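Local coordinates for protein acyl-coenzyme A oxidase acox-1.1 (Caenorhabditis elegans, PDB 5K3H) that catalyses the FAD-dependent desaturation of acyl-CoA thioesters to (2E)-enoyl-CoA with release of hydrogen peroxide, the first step of peroxisomal beta-oxidation, at residues 45-50 against 88-93; 173-178 against 257-262; 194-199 against 247-252; 310-315 against 623-628. All blocks are in the same frame, centred on the assembly; numbering follows the deposited sequence.

Contact 1: 45-50 against 88-93; sequences REITAK and EIIDPT
In the N-terminal helical domain of this acyl-CoA oxidase, helix 38-52 meets the loop between helices 68-85 and 97-105 through a small aliphatic core, in which Ile47 lies against Ile89 and Ile90, and Lys50, one helical turn on, against Ile89. Ile47 uses both of its branches. Its CG2 lies 3.9 Å from Ile89 CG2, the two side chains crossing at about a right angle, while the longer branch carries CD1 to within 3.6 Å of Ile90 CG2. The split follows from the first torsion (chi1 -69°), which sets CG1 beside the backbone N and CG2 anti to it. Lys50 supplies methylenes: its CG rests 4.0 Å from Ile89 CG2, and a bend at chi2 (61°) takes CE to 3.7 Å from Glu88 O. Lys50 NZ stays 5.5 Å from Glu88 OE1, too far for a salt bridge, and Glu88 OE1 is instead paired with Arg85. Glu97 and His100 of helix 97-105 also touch Ile47. Replacing Ile47 by an alanine removes both branches, CG1 with CD1 and CG2, and is likely to open a gap beside the CG2 methyls of Ile89 and Ile90. With no hydrogen bond joining the two segments, their mutual hold rests on the fit of apolar surfaces, while Arg43, a neighbour on the same helix, bonds to Ile89 O and adds a polar tie.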
loop_
_atom_site.group_PDB
_atom_site.type_symbol
_atom_site.label_atom_id
_atom_site.label_comp_id
_atom_site.label_asym_id
_atom_site.label_seq_id
_atom_site.Cartn_x
_atom_site.Cartn_y
_atom_site.Cartn_z
ATOM N N ARG B 45 7.037 -30.278 -5.874
ATOM C CA ARG B 45 8.443 -30.312 -6.260
ATOM C C ARG B 45 8.635 -31.044 -7.578
ATOM O O ARG B 45 9.476 -30.639 -8.390
ATOM C CB ARG B 45 9.281 -30.950 -5.151
ATOM C CG ARG B 45 9.156 -30.160 -3.851
ATOM C CD ARG B 45 10.216 -30.489 -2.833
ATOM N NE ARG B 45 10.120 -31.862 -2.338
ATOM C CZ ARG B 45 9.300 -32.248 -1.369
ATOM N NH1 ARG B 45 8.480 -31.373 -0.793
ATOM N NH2 ARG B 45 9.290 -33.511 -0.986
ATOM N N GLU B 46 7.855 -32.117 -7.815
ATOM C CA GLU B 46 7.950 -32.852 -9.074
ATOM C C GLU B 46 7.447 -32.021 -10.239
ATOM O O GLU B 46 8.058 -32.024 -11.313
ATOM C CB GLU B 46 7.166 -34.164 -8.990
ATOM C CG GLU B 46 7.722 -35.152 -7.995
ATOM C CD GLU B 46 6.911 -36.439 -7.910
ATOM O OE1 GLU B 46 5.879 -36.542 -8.592
ATOM O OE2 GLU B 46 7.284 -37.346 -7.140
ATOM N N ILE B 47 6.325 -31.322 -10.046
ATOM C CA ILE B 47 5.791 -30.424 -11.069
ATOM C C ILE B 47 6.808 -29.346 -11.426
ATOM O O ILE B 47 7.016 -29.029 -12.605
ATOM C CB ILE B 47 4.467 -29.799 -10.596
ATOM C CG1 ILE B 47 3.351 -30.833 -10.534
ATOM C CG2 ILE B 47 4.095 -28.614 -11.461
ATOM C CD1 ILE B 47 2.170 -30.361 -9.704
ATOM N N THR B 48 7.424 -28.741 -10.407
ATOM C CA THR B 48 8.433 -27.710 -10.632
ATOM C C THR B 48 9.603 -28.258 -11.431
ATOM O O THR B 48 10.064 -27.623 -12.384
ATOM C CB THR B 48 8.884 -27.148 -9.278
ATOM O OG1 THR B 48 7.785 -26.470 -8.679
ATOM C CG2 THR B 48 10.067 -26.192 -9.393
ATOM N N ALA B 49 10.106 -29.439 -11.043
ATOM C CA ALA B 49 11.228 -30.048 -11.746
ATOM C C ALA B 49 10.859 -30.374 -13.190
ATOM O O ALA B 49 11.645 -30.135 -14.114
ATOM C CB ALA B 49 11.676 -31.306 -11.008
ATOM N N LYS B 50 9.645 -30.867 -13.413
ATOM C CA LYS B 50 9.226 -31.144 -14.778
ATOM C C LYS B 50 9.189 -29.859 -15.604
ATOM O O LYS B 50 9.675 -29.824 -16.741
ATOM C CB LYS B 50 7.863 -31.843 -14.764
ATOM C CG LYS B 50 7.306 -32.201 -16.146
ATOM C CD LYS B 50 8.231 -33.170 -16.891
ATOM C CE LYS B 50 7.566 -33.700 -18.150
ATOM N NZ LYS B 50 8.394 -34.776 -18.801
ATOM N N GLU B 88 1.086 -34.019 -19.283
ATOM C CA GLU B 88 2.434 -34.519 -19.070
ATOM C C GLU B 88 3.024 -34.081 -17.745
ATOM O O GLU B 88 4.082 -34.585 -17.359
ATOM C CB GLU B 88 3.333 -34.021 -20.197
ATOM C CG GLU B 88 2.822 -34.386 -21.580
ATOM C CD GLU B 88 3.488 -33.574 -22.661
ATOM O OE1 GLU B 88 4.726 -33.383 -22.587
ATOM O OE2 GLU B 88 2.773 -33.167 -23.609
ATOM N N ILE B 89 2.351 -33.184 -17.028
ATOM C CA ILE B 89 2.912 -32.565 -15.843
ATOM C C ILE B 89 2.071 -32.849 -14.607
ATOM O O ILE B 89 2.621 -33.067 -13.524
ATOM C CB ILE B 89 3.083 -31.040 -16.056
ATOM C CG1 ILE B 89 3.719 -30.761 -17.428
ATOM C CG2 ILE B 89 3.967 -30.421 -14.963
ATOM C CD1 ILE B 89 3.553 -29.324 -17.927
ATOM N N ILE B 90 0.738 -32.873 -14.743
ATOM C CA ILE B 90 -0.155 -32.962 -13.588
ATOM C C ILE B 90 -1.291 -33.952 -13.851
ATOM O O ILE B 90 -1.465 -34.475 -14.950
ATOM C CB ILE B 90 -0.772 -31.595 -13.187
ATOM C CG1 ILE B 90 -1.698 -31.081 -14.298
ATOM C CG2 ILE B 90 0.302 -30.578 -12.805
ATOM C CD1 ILE B 90 -2.667 -30.022 -13.852
ATOM N N ASP B 91 -2.053 -34.216 -12.787
ATOM C CA ASP B 91 -3.382 -34.786 -12.891
ATOM C C ASP B 91 -4.354 -33.636 -13.097
ATOM O O ASP B 91 -4.607 -32.878 -12.147
ATOM C CB ASP B 91 -3.724 -35.572 -11.626
ATOM C CG ASP B 91 -5.211 -35.949 -11.530
ATOM O OD1 ASP B 91 -5.611 -36.475 -10.466
ATOM O OD2 ASP B 91 -5.977 -35.736 -12.502
ATOM N N PRO B 92 -4.902 -33.448 -14.302
ATOM C CA PRO B 92 -5.707 -32.241 -14.569
ATOM C C PRO B 92 -7.025 -32.191 -13.811
ATOM O O PRO B 92 -7.711 -31.160 -13.878
ATOM C CB PRO B 92 -5.946 -32.294 -16.085
ATOM C CG PRO B 92 -5.012 -33.333 -16.630
ATOM C CD PRO B 92 -4.654 -34.261 -15.508
ATOM N N THR B 93 -7.414 -33.262 -13.114
ATOM C CA THR B 93 -8.588 -33.232 -12.244
ATOM C C THR B 93 -8.256 -32.752 -10.842
ATOM O O THR B 93 -9.170 -32.556 -10.031
ATOM C CB THR B 93 -9.234 -34.626 -12.122
ATOM O OG1 THR B 93 -8.359 -35.495 -11.385
ATOM C CG2 THR B 93 -9.541 -35.231 -13.493
#

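Contact 2: 173-178 against 257-262; sequences TQEFVL and NYRIPR
Strands 175-178 and 258-261 pair antiparallel in the mixed sheet of the beta-domain characteristic of the acyl-CoA oxidase and dehydrogenase fold. Backbone bonds come first: Phe176 and Ile260 form one hydrogen-bonded pair, Leu178 and Tyr258 the next, the latter with Leu178 N to Tyr258 O at 2.7 Å. A G1 beta bulge places Asn257 and Tyr258 together opposite Leu178. Apolar contacts gather on the face bearing Phe176, Leu178, Tyr258 and Ile260, where Leu178 CD1 meets Ile260 CD1 at 3.9 Å and Phe218 of strand 211-221 adds its ring beside Phe176. The polar contacts centre on Arg259, which shares the other face with Val177. Arg259 NH1 forms a salt bridge with Glu175 OE1 at 3.0 Å, approaching from above the carboxylate plane, and makes another with Asp170. Thr173 OG1 donates to the same Glu175 OE1, on its anti lone pair, at 2.8 Å. A glutamine in place of Glu175 would probably leave Arg259 with a weaker, uncharged partner on this side and Asp170 as its remaining counter-charge. The extended Arg259 chain runs alongside Val177 and lays its guanidinium flat against it, with Val177 CG2 3.5 Å above the centre of that plane.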
loop_
_atom_site.group_PDB
_atom_site.type_symbol
_atom_site.label_atom_id
_atom_site.label_comp_id
_atom_site.label_asym_id
_atom_site.label_seq_id
_atom_site.Cartn_x
_atom_site.Cartn_y
_atom_site.Cartn_z
ATOM N N THR B 173 -42.784 -14.926 -27.367
ATOM C CA THR B 173 -41.658 -15.512 -28.087
ATOM C C THR B 173 -40.859 -16.515 -27.263
ATOM O O THR B 173 -39.858 -17.037 -27.760
ATOM C CB THR B 173 -40.734 -14.405 -28.587
ATOM O OG1 THR B 173 -40.126 -13.738 -27.467
ATOM C CG2 THR B 173 -41.549 -13.394 -29.370
ATOM N N GLN B 174 -41.234 -16.742 -26.004
ATOM C CA GLN B 174 -40.506 -17.627 -25.094
ATOM C C GLN B 174 -39.019 -17.294 -25.065
ATOM O O GLN B 174 -38.155 -18.151 -25.295
ATOM C CB GLN B 174 -40.719 -19.086 -25.473
ATOM C CG GLN B 174 -42.130 -19.597 -25.225
ATOM C CD GLN B 174 -42.327 -20.938 -25.869
ATOM O OE1 GLN B 174 -42.970 -21.039 -26.911
ATOM N NE2 GLN B 174 -41.733 -21.983 -25.277
ATOM N N GLU B 175 -38.728 -16.028 -24.775
ATOM C CA GLU B 175 -37.379 -15.490 -24.733
ATOM C C GLU B 175 -37.245 -14.551 -23.549
ATOM O O GLU B 175 -38.234 -13.970 -23.096
ATOM C CB GLU B 175 -37.045 -14.732 -26.010
ATOM C CG GLU B 175 -36.734 -15.579 -27.213
ATOM C CD GLU B 175 -36.627 -14.721 -28.439
ATOM O OE1 GLU B 175 -37.554 -13.916 -28.677
ATOM O OE2 GLU B 175 -35.590 -14.790 -29.124
ATOM N N PHE B 176 -36.016 -14.410 -23.048
ATOM C CA PHE B 176 -35.668 -13.318 -22.139
ATOM C C PHE B 176 -35.044 -12.172 -22.919
ATOM O O PHE B 176 -34.209 -12.403 -23.803
ATOM C CB PHE B 176 -34.734 -13.798 -21.025
ATOM C CG PHE B 176 -35.437 -14.647 -20.010
ATOM C CD1 PHE B 176 -36.154 -14.058 -18.980
ATOM C CD2 PHE B 176 -35.452 -16.020 -20.134
ATOM C CE1 PHE B 176 -36.834 -14.815 -18.059
ATOM C CE2 PHE B 176 -36.131 -16.791 -19.224
ATOM C CZ PHE B 176 -36.822 -16.187 -18.172
ATOM N N VAL B 177 -35.485 -10.947 -22.622
ATOM C CA VAL B 177 -34.951 -9.738 -23.245
ATOM C C VAL B 177 -34.060 -9.084 -22.196
ATOM O O VAL B 177 -34.554 -8.598 -21.178
ATOM C CB VAL B 177 -36.069 -8.779 -23.689
ATOM C CG1 VAL B 177 -35.513 -7.419 -24.009
ATOM C CG2 VAL B 177 -36.885 -9.329 -24.857
ATOM N N LEU B 178 -32.746 -9.081 -22.414
ATOM C CA LEU B 178 -31.804 -8.479 -21.477
ATOM C C LEU B 178 -31.651 -7.010 -21.827
ATOM O O LEU B 178 -31.603 -6.653 -23.011
ATOM C CB LEU B 178 -30.448 -9.181 -21.540
ATOM C CG LEU B 178 -30.160 -10.420 -20.669
ATOM C CD1 LEU B 178 -31.341 -11.343 -20.543
ATOM C CD2 LEU B 178 -29.000 -11.197 -21.292
ATOM N N ASN B 257 -31.896 -4.499 -25.527
ATOM C CA ASN B 257 -33.007 -5.434 -25.730
ATOM C C ASN B 257 -32.519 -6.733 -26.393
ATOM O O ASN B 257 -32.968 -7.123 -27.476
ATOM C CB ASN B 257 -34.137 -4.765 -26.524
ATOM C CG ASN B 257 -34.863 -3.683 -25.708
ATOM O OD1 ASN B 257 -35.356 -3.946 -24.593
ATOM N ND2 ASN B 257 -34.918 -2.455 -26.248
ATOM N N TYR B 258 -31.566 -7.391 -25.716
ATOM C CA TYR B 258 -30.853 -8.556 -26.243
ATOM C C TYR B 258 -31.579 -9.841 -25.867
ATOM O O TYR B 258 -31.732 -10.143 -24.680
ATOM C CB TYR B 258 -29.428 -8.567 -25.693
ATOM C CG TYR B 258 -28.495 -9.625 -26.240
ATOM C CD1 TYR B 258 -27.901 -9.491 -27.485
ATOM C CD2 TYR B 258 -28.198 -10.753 -25.486
ATOM C CE1 TYR B 258 -27.030 -10.462 -27.970
ATOM C CE2 TYR B 258 -27.340 -11.724 -25.951
ATOM C CZ TYR B 258 -26.756 -11.579 -27.191
ATOM O OH TYR B 258 -25.899 -12.561 -27.639
ATOM N N ARG B 259 -31.959 -10.632 -26.877
ATOM C CA ARG B 259 -32.865 -11.766 -26.706
ATOM C C ARG B 259 -32.126 -13.100 -26.632
ATOM O O ARG B 259 -31.288 -13.405 -27.490
ATOM C CB ARG B 259 -33.877 -11.804 -27.849
ATOM C CG ARG B 259 -34.851 -10.649 -27.807
ATOM C CD ARG B 259 -35.918 -10.694 -28.908
ATOM N NE ARG B 259 -36.928 -9.686 -28.612
ATOM C CZ ARG B 259 -38.120 -9.941 -28.077
ATOM N NH1 ARG B 259 -38.500 -11.188 -27.809
ATOM N NH2 ARG B 259 -38.940 -8.930 -27.820
ATOM N N ILE B 260 -32.454 -13.893 -25.610
ATOM C CA ILE B 260 -31.918 -15.242 -25.420
ATOM C C ILE B 260 -33.089 -16.190 -25.145
ATOM O O ILE B 260 -34.152 -15.745 -24.658
ATOM C CB ILE B 260 -30.856 -15.285 -24.299
ATOM C CG1 ILE B 260 -31.449 -14.909 -22.941
ATOM C CG2 ILE B 260 -29.684 -14.368 -24.618
ATOM C CD1 ILE B 260 -30.444 -14.967 -21.804
ATOM N N PRO B 261 -32.959 -17.483 -25.467
ATOM C CA PRO B 261 -34.064 -18.428 -25.234
ATOM C C PRO B 261 -34.448 -18.528 -23.764
ATOM O O PRO B 261 -33.662 -18.237 -22.865
ATOM C CB PRO B 261 -33.508 -19.763 -25.747
ATOM C CG PRO B 261 -32.412 -19.386 -26.705
ATOM C CD PRO B 261 -31.858 -18.082 -26.244
ATOM N N ARG B 262 -35.685 -18.971 -23.531
ATOM C CA ARG B 262 -36.147 -19.207 -22.170
ATOM C C ARG B 262 -35.191 -20.106 -21.397
ATOM O O ARG B 262 -34.929 -19.876 -20.208
ATOM C CB ARG B 262 -37.540 -19.846 -22.176
ATOM C CG ARG B 262 -38.157 -19.921 -20.783
ATOM C CD ARG B 262 -39.419 -20.726 -20.695
ATOM N NE ARG B 262 -39.187 -22.158 -20.508
ATOM C CZ ARG B 262 -39.198 -23.059 -21.484
ATOM N NH1 ARG B 262 -39.443 -22.679 -22.736
ATOM N NH2 ARG B 262 -38.987 -24.340 -21.205
#

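Contact 3: 194-199 against 247-252; sequences GKSSNY and IVDNGF
Asp249 reaches the backbone of the 194-199 loop because its CG lies between its own backbone N and carbonyl carbon (chi1 49°), which turns the carboxylate toward Lys195 and Ser196, and Ser196 answers with OG beside its own N (chi1 -60°), bringing Ser196 OG to 3.0 Å from Asp249 OD1. The contact ties the loop between strands 187-188 and 199-208 to the start of strand 251-255, the middle strand of a three-stranded antiparallel sheet, close to the FAD-binding Gly191. Two backbone N-H groups grip one carboxylate oxygen. Asp249 OD2 accepts Lys195 N at 2.9 Å on its anti lone pair, and it also takes Ser196 N at 2.9 Å on the syn side, tilted out of the carboxylate plane. With the second oxygen bonded to Asn192 ND2, the buried carboxylate is held at both ends and its rotation is restrained; so many N-H donors would probably favour its ionised form. Asp249 also uses its main chain, with Gly194 N donating to Asp249 O at 3.0 Å in a nearly straight bond (163°). Around this core, Asn250 binds Lys242, and Lys195 sends its amine across the dimer interface to Thr652 of the second subunit, whose Phe641 meets Phe252 edge-to-face. Packing is tight where two glycines come together: Gly194 CA and Gly251 CA are only 3.5 Å apart.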
loop_
_atom_site.group_PDB
_atom_site.type_symbol
_atom_site.label_atom_id
_atom_site.label_comp_id
_atom_site.label_asym_id
_atom_site.label_seq_id
_atom_site.Cartn_x
_atom_site.Cartn_y
_atom_site.Cartn_z
ATOM N N GLY B 194 -13.893 -8.186 -20.919
ATOM C CA GLY B 194 -13.794 -7.097 -21.875
ATOM C C GLY B 194 -13.409 -7.558 -23.265
ATOM O O GLY B 194 -13.929 -7.045 -24.262
ATOM N N LYS B 195 -12.479 -8.514 -23.350
ATOM C CA LYS B 195 -11.875 -8.894 -24.621
ATOM C C LYS B 195 -11.796 -10.399 -24.870
ATOM O O LYS B 195 -11.891 -10.833 -26.023
ATOM C CB LYS B 195 -10.468 -8.298 -24.698
ATOM C CG LYS B 195 -10.465 -6.797 -24.780
ATOM C CD LYS B 195 -11.196 -6.378 -26.055
ATOM C CE LYS B 195 -11.486 -4.897 -26.097
ATOM N NZ LYS B 195 -12.123 -4.473 -27.385
ATOM N N SER B 196 -11.661 -11.203 -23.807
ATOM C CA SER B 196 -11.343 -12.627 -23.919
ATOM C C SER B 196 -12.583 -13.504 -24.013
ATOM O O SER B 196 -12.615 -14.451 -24.811
ATOM C CB SER B 196 -10.518 -13.100 -22.713
ATOM O OG SER B 196 -9.291 -12.399 -22.588
ATOM N N SER B 197 -13.590 -13.240 -23.185
ATOM C CA SER B 197 -14.726 -14.140 -23.089
ATOM C C SER B 197 -15.657 -14.001 -24.288
ATOM O O SER B 197 -15.871 -12.902 -24.808
ATOM C CB SER B 197 -15.492 -13.874 -21.792
ATOM O OG SER B 197 -14.704 -14.223 -20.671
ATOM N N ASN B 198 -16.209 -15.125 -24.732
ATOM C CA ASN B 198 -17.310 -15.081 -25.678
ATOM C C ASN B 198 -18.642 -15.480 -25.064
ATOM O O ASN B 198 -19.679 -15.288 -25.702
ATOM C CB ASN B 198 -17.014 -15.937 -26.928
ATOM C CG ASN B 198 -16.403 -17.296 -26.614
ATOM O OD1 ASN B 198 -16.541 -17.848 -25.522
ATOM N ND2 ASN B 198 -15.699 -17.834 -27.590
ATOM N N TYR B 199 -18.640 -15.994 -23.841
ATOM C CA TYR B 199 -19.852 -16.261 -23.077
ATOM C C TYR B 199 -19.729 -15.624 -21.698
ATOM O O TYR B 199 -18.629 -15.300 -21.242
ATOM C CB TYR B 199 -20.108 -17.775 -22.958
ATOM C CG TYR B 199 -20.657 -18.388 -24.234
ATOM C CD1 TYR B 199 -19.838 -18.554 -25.363
ATOM C CD2 TYR B 199 -21.971 -18.846 -24.300
ATOM C CE1 TYR B 199 -20.330 -19.103 -26.539
ATOM C CE2 TYR B 199 -22.467 -19.401 -25.462
ATOM C CZ TYR B 199 -21.641 -19.533 -26.582
ATOM O OH TYR B 199 -22.133 -20.101 -27.741
ATOM N N ILE B 247 -3.072 -8.367 -16.600
ATOM C CA ILE B 247 -3.266 -9.345 -17.662
ATOM C C ILE B 247 -4.729 -9.751 -17.772
ATOM O O ILE B 247 -5.165 -10.211 -18.833
ATOM C CB ILE B 247 -2.330 -10.547 -17.435
ATOM C CG1 ILE B 247 -0.869 -10.066 -17.417
ATOM C CG2 ILE B 247 -2.579 -11.646 -18.469
ATOM C CD1 ILE B 247 0.196 -11.143 -17.193
ATOM N N VAL B 248 -5.497 -9.598 -16.696
ATOM C CA VAL B 248 -6.938 -9.798 -16.728
ATOM C C VAL B 248 -7.588 -8.578 -17.362
ATOM O O VAL B 248 -7.381 -7.440 -16.923
ATOM C CB VAL B 248 -7.481 -10.051 -15.316
ATOM C CG1 VAL B 248 -9.012 -9.898 -15.287
ATOM C CG2 VAL B 248 -7.080 -11.436 -14.854
ATOM N N ASP B 249 -8.397 -8.819 -18.386
ATOM C CA ASP B 249 -9.078 -7.776 -19.145
ATOM C C ASP B 249 -10.482 -7.587 -18.563
ATOM O O ASP B 249 -11.494 -8.083 -19.072
ATOM C CB ASP B 249 -9.102 -8.173 -20.616
ATOM C CG ASP B 249 -9.589 -9.618 -20.811
ATOM O OD1 ASP B 249 -8.896 -10.548 -20.321
ATOM O OD2 ASP B 249 -10.673 -9.826 -21.426
ATOM N N ASN B 250 -10.536 -6.837 -17.471
ATOM C CA ASN B 250 -11.811 -6.542 -16.842
ATOM C C ASN B 250 -12.657 -5.687 -17.764
ATOM O O ASN B 250 -12.157 -4.738 -18.368
ATOM C CB ASN B 250 -11.574 -5.844 -15.509
ATOM C CG ASN B 250 -10.810 -6.702 -14.540
ATOM O OD1 ASN B 250 -9.602 -6.847 -14.636
ATOM N ND2 ASN B 250 -11.524 -7.281 -13.592
ATOM N N GLY B 251 -13.954 -5.998 -17.852
ATOM C CA GLY B 251 -14.778 -5.447 -18.903
ATOM C C GLY B 251 -16.063 -4.782 -18.448
ATOM O O GLY B 251 -16.557 -5.004 -17.348
ATOM N N PHE B 252 -16.621 -3.991 -19.363
ATOM C CA PHE B 252 -17.993 -3.505 -19.295
ATOM C C PHE B 252 -18.867 -4.233 -20.312
ATOM O O PHE B 252 -18.377 -4.776 -21.307
ATOM C CB PHE B 252 -18.084 -1.988 -19.539
ATOM C CG PHE B 252 -17.559 -1.530 -20.880
ATOM C CD1 PHE B 252 -18.353 -1.580 -22.018
ATOM C CD2 PHE B 252 -16.276 -0.996 -20.994
ATOM C CE1 PHE B 252 -17.865 -1.131 -23.251
ATOM C CE2 PHE B 252 -15.788 -0.551 -22.228
ATOM C CZ PHE B 252 -16.583 -0.617 -23.349
#

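Contact 4: 310-315 against 623-628; sequences LNIATR and RELRSV
Asn311, the first residue of 310-315 to touch the other segment, brings CB to 4.3 Å from Leu625 CD2, while its ND2 is engaged by Ser307 O a turn earlier. Ile312 follows and touches both Leu625 and Ser627. Its CG1 is 3.9 Å from Leu625 CD2, and with chi1 at -65° the CG2 branch stands anti to the backbone N and meets Ser627 OG at 3.4 Å. Ile312 CD1 extends farther, to 3.6 Å from Ser627 CB. These contacts join helix 300-319 of the C-alpha1 region to the end of the short helix 622-625, where Arg626 leaves helical geometry with positive phi (67°) and Ser627 turns back toward Ile312. Ser627 OG spends its hydrogen bond on Ser418 O, so Ile312 packs against a hydroxyl already satisfied. One turn on from Asn311, Arg315 passes its extended chain obliquely across Leu625, NH1 lying 3.9 Å from Leu625 CD2. The guanidinium forms a salt bridge with Asp616 through NH2 and bonds to Gly630 O through NH1.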
loop_
_atom_site.group_PDB
_atom_site.type_symbol
_atom_site.label_atom_id
_atom_site.label_comp_id
_atom_site.label_asym_id
_atom_site.label_seq_id
_atom_site.Cartn_x
_atom_site.Cartn_y
_atom_site.Cartn_z
ATOM N N LEU B 310 7.305 -12.340 2.144
ATOM C CA LEU B 310 8.215 -12.545 3.267
ATOM C C LEU B 310 9.445 -13.345 2.859
ATOM O O LEU B 310 10.554 -13.067 3.336
ATOM C CB LEU B 310 7.471 -13.225 4.416
ATOM C CG LEU B 310 6.410 -12.325 5.064
ATOM C CD1 LEU B 310 5.430 -13.183 5.855
ATOM C CD2 LEU B 310 7.067 -11.296 5.940
ATOM N N ASN B 311 9.285 -14.327 1.959
ATOM C CA ASN B 311 10.456 -14.976 1.374
ATOM C C ASN B 311 11.401 -13.926 0.784
ATOM O O ASN B 311 12.618 -13.962 1.000
ATOM C CB ASN B 311 10.022 -15.963 0.296
ATOM C CG ASN B 311 9.733 -17.364 0.848
ATOM O OD1 ASN B 311 10.627 -18.195 0.943
ATOM N ND2 ASN B 311 8.467 -17.626 1.203
ATOM N N ILE B 312 10.852 -12.982 0.029
ATOM C CA ILE B 312 11.688 -11.976 -0.620
ATOM C C ILE B 312 12.376 -11.101 0.417
ATOM O O ILE B 312 13.605 -10.946 0.407
ATOM C CB ILE B 312 10.846 -11.138 -1.601
ATOM C CG1 ILE B 312 10.335 -12.031 -2.738
ATOM C CG2 ILE B 312 11.639 -9.906 -2.076
ATOM C CD1 ILE B 312 9.089 -11.503 -3.419
ATOM N N ALA B 313 11.595 -10.537 1.345
ATOM C CA ALA B 313 12.156 -9.598 2.297
ATOM C C ALA B 313 13.085 -10.277 3.297
ATOM O O ALA B 313 14.050 -9.656 3.750
ATOM C CB ALA B 313 11.032 -8.867 3.018
ATOM N N THR B 314 12.810 -11.531 3.683
ATOM C CA THR B 314 13.645 -12.167 4.697
ATOM C C THR B 314 14.939 -12.715 4.092
ATOM O O THR B 314 16.012 -12.601 4.706
ATOM C CB THR B 314 12.862 -13.276 5.417
ATOM O OG1 THR B 314 11.574 -12.775 5.857
ATOM C CG2 THR B 314 13.653 -13.815 6.611
ATOM N N ARG B 315 14.880 -13.278 2.880
ATOM C CA ARG B 315 16.118 -13.629 2.178
ATOM C C ARG B 315 17.013 -12.402 1.974
ATOM O O ARG B 315 18.210 -12.438 2.283
ATOM C CB ARG B 315 15.780 -14.297 0.841
ATOM C CG ARG B 315 15.323 -15.739 0.995
ATOM C CD ARG B 315 14.699 -16.249 -0.281
ATOM N NE ARG B 315 14.343 -17.656 -0.157
ATOM C CZ ARG B 315 13.824 -18.391 -1.134
ATOM N NH1 ARG B 315 13.584 -17.861 -2.321
ATOM N NH2 ARG B 315 13.554 -19.659 -0.914
ATOM N N ARG B 623 11.265 -19.439 -10.645
ATOM C CA ARG B 623 10.327 -19.251 -11.744
ATOM C C ARG B 623 8.947 -18.857 -11.223
ATOM O O ARG B 623 8.224 -18.110 -11.889
ATOM C CB ARG B 623 10.251 -20.520 -12.605
ATOM C CG ARG B 623 11.486 -20.748 -13.546
ATOM C CD ARG B 623 11.227 -21.815 -14.621
ATOM N NE ARG B 623 10.333 -22.833 -14.064
ATOM C CZ ARG B 623 10.732 -23.871 -13.323
ATOM N NH1 ARG B 623 12.024 -24.051 -13.057
ATOM N NH2 ARG B 623 9.834 -24.728 -12.851
ATOM N N GLU B 624 8.566 -19.323 -10.035
ATOM C CA GLU B 624 7.285 -18.899 -9.471
ATOM C C GLU B 624 7.385 -17.543 -8.784
ATOM O O GLU B 624 6.509 -16.685 -8.963
ATOM C CB GLU B 624 6.763 -19.944 -8.484
ATOM C CG GLU B 624 5.450 -19.571 -7.834
ATOM C CD GLU B 624 4.944 -20.622 -6.852
ATOM O OE1 GLU B 624 5.561 -21.690 -6.722
ATOM O OE2 GLU B 624 3.923 -20.373 -6.194
ATOM N N LEU B 625 8.429 -17.355 -7.965
ATOM C CA LEU B 625 8.514 -16.192 -7.082
ATOM C C LEU B 625 8.714 -14.901 -7.862
ATOM O O LEU B 625 8.190 -13.851 -7.472
ATOM C CB LEU B 625 9.648 -16.388 -6.070
ATOM C CG LEU B 625 9.666 -15.417 -4.896
ATOM C CD1 LEU B 625 8.361 -15.584 -4.170
ATOM C CD2 LEU B 625 10.817 -15.696 -3.945
ATOM N N ARG B 626 9.539 -14.940 -8.907
ATOM C CA ARG B 626 9.701 -13.847 -9.858
ATOM C C ARG B 626 10.335 -12.604 -9.239
ATOM O O ARG B 626 10.052 -11.476 -9.656
ATOM C CB ARG B 626 8.365 -13.503 -10.507
ATOM C CG ARG B 626 8.025 -14.476 -11.611
ATOM C CD ARG B 626 6.596 -14.368 -12.107
ATOM N NE ARG B 626 6.367 -15.308 -13.204
ATOM C CZ ARG B 626 5.812 -16.513 -13.085
ATOM N NH1 ARG B 626 5.395 -16.941 -11.901
ATOM N NH2 ARG B 626 5.670 -17.283 -14.162
ATOM N N SER B 627 11.241 -12.781 -8.281
ATOM C CA SER B 627 11.855 -11.663 -7.581
ATOM C C SER B 627 13.357 -11.811 -7.638
ATOM O O SER B 627 13.881 -12.886 -7.335
ATOM C CB SER B 627 11.405 -11.596 -6.119
ATOM O OG SER B 627 12.188 -10.673 -5.370
ATOM N N VAL B 628 14.046 -10.737 -8.030
ATOM C CA VAL B 628 15.506 -10.734 -7.999
ATOM C C VAL B 628 16.014 -10.696 -6.578
ATOM O O VAL B 628 16.936 -11.433 -6.224
ATOM C CB VAL B 628 16.075 -9.555 -8.810
ATOM C CG1 VAL B 628 17.607 -9.520 -8.680
ATOM C CG2 VAL B 628 15.659 -9.697 -10.272
#

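From the N terminus, contact 1 closes first, spanning helix 68-85 within the N-terminal helical domain. Contact 2 then opens a loop of strands, and contact 3 is nested inside it: the loop before strand 199-208 meets strand 251-255, and the chain then runs directly into strand 258-261, where contact 2 closes. Their nearest atoms are about 7 Å apart, both in the beta-domain. Contact 4 closes last and spans the longest interval, more than 300 mostly helical residues, bringing the C-terminal region back to helix 300-319. None of the loops cross. Contacts 1 and 4, though far apart in sequence, touch directly: Thr48 O probably accepts Arg623 NH2 at 2.9 Å, joining N-terminal and C-terminal helical regions.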